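Local atomic coordinates of cytosol aminopeptidase (Staphylococcus aureus subsp. aureus, PDB entry 3KZW), a protein that probably removes N-terminal amino acids, preferentially leucine, from peptides as a metal-dependent leucyl aminopeptidase of the hexameric cytosol aminopeptidase family. Residues A[113-118]-A[145-150]; A[196-201]-A[320-325]. All blocks are in the same frame, centred on the assembly; numbering follows the deposited sequence.

Interaction 1: A[113-118]-A[145-150]; sequences KIWGHL and SDVLMA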
# COMPACT_ATOMS: atom_id res chain seq x y z
N LYS A 113 -30.48 15.46 25.32
CA LYS A 113 -29.79 14.49 26.16
C LYS A 113 -30.67 14.05 27.33
O LYS A 113 -30.67 12.87 27.70
CB LYS A 113 -28.47 15.08 26.67
CG LYS A 113 -27.50 14.06 27.25
CD LYS A 113 -26.22 14.70 27.76
CE LYS A 113 -25.25 15.02 26.63
NZ LYS A 113 -24.03 15.72 27.12
N ILE A 114 -31.42 15.00 27.90
CA ILE A 114 -32.32 14.73 29.03
C ILE A 114 -33.46 13.80 28.62
O ILE A 114 -33.64 12.74 29.22
CB ILE A 114 -32.87 16.04 29.66
CG1 ILE A 114 -31.76 16.80 30.39
CG2 ILE A 114 -34.02 15.76 30.62
CD1 ILE A 114 -32.03 18.29 30.55
N TRP A 115 -34.23 14.21 27.61
CA TRP A 115 -35.36 13.41 27.13
C TRP A 115 -34.89 12.10 26.50
O TRP A 115 -35.53 11.05 26.66
CB TRP A 115 -36.21 14.19 26.12
CG TRP A 115 -36.97 15.35 26.71
CD1 TRP A 115 -36.81 16.67 26.40
CD2 TRP A 115 -38.00 15.29 27.70
NE1 TRP A 115 -37.68 17.44 27.14
CE2 TRP A 115 -38.42 16.62 27.94
CE3 TRP A 115 -38.62 14.25 28.40
CZ2 TRP A 115 -39.43 16.93 28.86
CZ3 TRP A 115 -39.62 14.56 29.32
CH2 TRP A 115 -40.01 15.89 29.54
N GLY A 116 -33.76 12.16 25.79
CA GLY A 116 -33.18 11.00 25.12
C GLY A 116 -32.86 9.87 26.07
O GLY A 116 -33.36 8.76 25.90
N HIS A 117 -32.04 10.15 27.08
CA HIS A 117 -31.66 9.14 28.07
C HIS A 117 -32.85 8.63 28.88
O HIS A 117 -32.90 7.45 29.25
CB HIS A 117 -30.56 9.65 29.00
CG HIS A 117 -29.21 9.74 28.35
ND1 HIS A 117 -28.20 10.54 28.85
CD2 HIS A 117 -28.71 9.14 27.25
CE1 HIS A 117 -27.13 10.43 28.08
NE2 HIS A 117 -27.41 9.59 27.10
N LEU A 118 -33.80 9.51 29.16
CA LEU A 118 -35.01 9.16 29.91
C LEU A 118 -35.86 8.14 29.17
O LEU A 118 -36.13 7.07 29.71
CB LEU A 118 -35.84 10.41 30.23
CG LEU A 118 -37.15 10.20 31.00
CD1 LEU A 118 -36.89 9.69 32.42
CD2 LEU A 118 -37.97 11.48 31.04
N SER A 145 -42.21 25.82 24.31
CA SER A 145 -42.16 25.11 23.05
C SER A 145 -40.89 24.29 22.85
O SER A 145 -40.94 23.21 22.28
CB SER A 145 -42.38 26.06 21.87
OG SER A 145 -41.18 26.71 21.50
N ASP A 146 -39.75 24.80 23.31
CA ASP A 146 -38.47 24.11 23.12
C ASP A 146 -38.37 22.82 23.94
O ASP A 146 -37.82 21.82 23.47
CB ASP A 146 -37.28 25.03 23.44
CG ASP A 146 -37.16 26.19 22.46
OD1 ASP A 146 -37.95 26.26 21.49
OD2 ASP A 146 -36.26 27.04 22.66
N VAL A 147 -38.90 22.85 25.16
CA VAL A 147 -38.88 21.69 26.05
C VAL A 147 -39.82 20.60 25.53
O VAL A 147 -39.44 19.42 25.47
CB VAL A 147 -39.25 22.07 27.51
CG1 VAL A 147 -39.30 20.84 28.40
CG2 VAL A 147 -38.25 23.07 28.06
N LEU A 148 -41.03 20.99 25.13
CA LEU A 148 -42.04 20.06 24.64
C LEU A 148 -41.73 19.53 23.24
O LEU A 148 -42.11 18.40 22.90
CB LEU A 148 -43.43 20.69 24.67
CG LEU A 148 -43.98 21.18 26.02
CD1 LEU A 148 -45.33 21.87 25.83
CD2 LEU A 148 -44.10 20.05 27.04
N MET A 149 -41.05 20.34 22.43
CA MET A 149 -40.58 19.93 21.11
C MET A 149 -39.56 18.81 21.24
O MET A 149 -39.70 17.76 20.62
CB MET A 149 -39.95 21.11 20.37
CG MET A 149 -39.76 20.91 18.87
SD MET A 149 -41.30 21.05 17.92
CE MET A 149 -41.78 22.75 18.25
N ALA A 150 -38.55 19.04 22.08
CA ALA A 150 -37.50 18.06 22.36
C ALA A 150 -38.09 16.78 22.93
O ALA A 150 -37.68 15.68 22.55
CB ALA A 150 -36.47 18.65 23.31

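Interaction 2: A[196-201]-A[320-325]; sequences IGQSIN and ASRLQL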
# COMPACT_ATOMS: atom_id res chain seq x y z
N ILE A 196 -42.25 14.86 13.69
CA ILE A 196 -40.89 15.13 13.19
C ILE A 196 -39.99 13.92 13.46
O ILE A 196 -39.26 13.47 12.57
CB ILE A 196 -40.29 16.42 13.81
CG1 ILE A 196 -41.01 17.66 13.26
CG2 ILE A 196 -38.78 16.52 13.53
CD1 ILE A 196 -40.67 18.96 13.98
N GLY A 197 -40.06 13.39 14.68
CA GLY A 197 -39.30 12.21 15.08
C GLY A 197 -39.62 10.99 14.25
O GLY A 197 -38.72 10.22 13.88
N GLN A 198 -40.91 10.80 13.94
CA GLN A 198 -41.35 9.69 13.09
C GLN A 198 -40.92 9.86 11.64
O GLN A 198 -40.75 8.87 10.92
CB GLN A 198 -42.87 9.51 13.18
CG GLN A 198 -43.32 8.82 14.46
CD GLN A 198 -44.82 8.57 14.50
OE1 GLN A 198 -45.56 8.95 13.59
NE2 GLN A 198 -45.27 7.92 15.57
N SER A 199 -40.76 11.11 11.21
CA SER A 199 -40.24 11.41 9.88
C SER A 199 -38.76 11.07 9.77
O SER A 199 -38.30 10.59 8.73
CB SER A 199 -40.47 12.89 9.53
OG SER A 199 -41.85 13.20 9.53
N ILE A 200 -38.02 11.31 10.86
CA ILE A 200 -36.60 10.95 10.95
C ILE A 200 -36.44 9.43 10.91
O ILE A 200 -35.57 8.91 10.22
CB ILE A 200 -35.94 11.56 12.21
CG1 ILE A 200 -35.89 13.09 12.10
CG2 ILE A 200 -34.53 10.99 12.42
CD1 ILE A 200 -35.59 13.81 13.40
N ASN A 201 -37.31 8.74 11.65
CA ASN A 201 -37.30 7.28 11.69
C ASN A 201 -37.70 6.64 10.37
O ASN A 201 -37.24 5.54 10.05
CB ASN A 201 -38.19 6.77 12.83
CG ASN A 201 -37.61 7.07 14.21
OD1 ASN A 201 -36.48 7.55 14.33
ND2 ASN A 201 -38.38 6.77 15.25
N ALA A 320 -43.14 17.97 6.62
CA ALA A 320 -43.81 19.17 6.12
C ALA A 320 -45.30 18.95 5.86
O ALA A 320 -46.12 19.82 6.16
CB ALA A 320 -43.12 19.68 4.87
N SER A 321 -45.64 17.78 5.33
CA SER A 321 -47.02 17.44 4.99
C SER A 321 -47.87 17.14 6.23
O SER A 321 -49.03 17.55 6.31
CB SER A 321 -47.08 16.28 4.00
OG SER A 321 -46.57 15.09 4.57
N ARG A 322 -47.28 16.43 7.19
CA ARG A 322 -47.96 16.09 8.44
C ARG A 322 -48.15 17.30 9.34
O ARG A 322 -49.09 17.35 10.13
CB ARG A 322 -47.23 14.97 9.18
CG ARG A 322 -47.53 13.58 8.64
CD ARG A 322 -46.72 12.52 9.36
NE ARG A 322 -47.17 12.30 10.73
CZ ARG A 322 -46.59 11.47 11.60
NH1 ARG A 322 -45.52 10.77 11.25
NH2 ARG A 322 -47.09 11.34 12.82
N LEU A 323 -47.24 18.26 9.23
CA LEU A 323 -47.36 19.53 9.95
C LEU A 323 -48.24 20.52 9.18
O LEU A 323 -48.57 21.59 9.70
CB LEU A 323 -45.98 20.14 10.23
CG LEU A 323 -45.04 19.39 11.18
CD1 LEU A 323 -43.77 20.20 11.39
CD2 LEU A 323 -45.70 19.09 12.52
N GLN A 324 -48.60 20.15 7.95
CA GLN A 324 -49.43 20.98 7.07
C GLN A 324 -48.87 22.39 6.90
O GLN A 324 -49.58 23.39 7.05
CB GLN A 324 -50.89 21.01 7.54
CG GLN A 324 -51.63 19.70 7.33
CD GLN A 324 -52.97 19.65 8.05
OE1 GLN A 324 -53.07 20.02 9.22
NE2 GLN A 324 -54.00 19.19 7.35
N LEU A 325 -47.57 22.46 6.60
CA LEU A 325 -46.87 23.73 6.44
C LEU A 325 -47.28 24.42 5.14
O LEU A 325 -47.41 23.77 4.11
CB LEU A 325 -45.35 23.52 6.46
CG LEU A 325 -44.70 22.91 7.71
CD1 LEU A 325 -43.21 22.72 7.48
CD2 LEU A 325 -44.94 23.75 8.95

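Interaction 1: A[113-118]-A[145-150]
W115 spans the gap between the two helices and carries the whole contact, with V147 and A150 as its partners. The CB of A150 packs obliquely against the five-membered ring, 3.7 Å from W115 CD1, whereas V147 CG1 comes in at the ring edge, in plane, 3.9 Å from W115 CZ2. W115 has its CG anti to the carbonyl carbon (chi1 -68°), which sends the indole outward to the other helix. Its nitrogen NE1 lies 3.1 Å from V147 O. The close part is thus one buried indole set against a single helical turn, V147 to A150, and the nearest CA atoms, of W115 and A150, are 7.0 Å apart. The outer sides of the two helices, with K113 and H117 on one and S145 and D146 on the other, are partly exposed and take no part. F137 stacks on the indole, and C151 and Q154 extend its packing along helix 144-157. I114 and L118 pack helix 108-124 against strand 91-101 of the N-terminal domain's sheet, while L148 joins helix 144-157 to helix 188-208.

Interaction 2: A[196-201]-A[320-325]
The guanidinium of R322 receives the side-chain amide of Q198 at its own edge, with Q198 CD lying in the guanidinium plane and the two flat groups turned 44° against each other. R322 presents both terminal nitrogens end-on to the same oxygen, NH2 to Q198 OE1 at 2.9 Å and NH1 to Q198 OE1 at 3.0 Å. Both hydrogen bonds are bent, with N-H...O angles near 142°, as expected when two donors share one acceptor. They use the oxygen differently: NH1 lies in the carbonyl plane on a lone pair, whereas NH2 stands above that plane. Q198 runs extended beyond CG, and a bend at chi3 (72°) brings the guanidinium of R322 round to OE1. The two side chains cross at about a right angle, and R322 NH1 also comes 3.5 Å from Q198 CB. The amide's other end, NE2, makes weak hydrogen bonds to E156 and N23, which should help to set its rotation and keep OE1 turned to the arginine.

R322 stands at the C-terminal end of helix 308-322, which closes in a Schellman motif: L325 N bonds to A320 O at 3.0 Å, Q324 N makes a weak bond to S321 O, and Q324, with positive phi, is the C' residue. The helix belongs to the catalytic domain, and its end is set here against helix 188-208. L323, within the turn, aims its side chain at that helix, where its CD1 lies 4.2 Å from I196 CG1, a light apolar contact at about a right angle. L323 also packs on E192 and S195, on the same helix as I196, while V509 of helix 505-512 covers part of I196. R322 itself is exposed, with a long, weak ion pair to E318 one turn earlier.

How the interactions relate
Interaction 1 is the more interior in character, although it lies farther from the chain centre: all three of its touching residues are buried, and it is held largely through apolar packing of an indole. Interaction 2 is only partly buried and divides its labour between a polar arginine-glutamine pair and a thin leucine-isoleucine contact. They share no helix, yet both are tied to helix 188-208, which interaction 2 uses directly and which L148 of 145-150 touches from the other contact. Interaction 1 joins two helices of the N-terminal domain, while interaction 2 joins helix 188-208 to the end of helix 308-322 in the catalytic domain. Their centres lie about 17 Å apart and their nearest atoms about 5 Å, without touching.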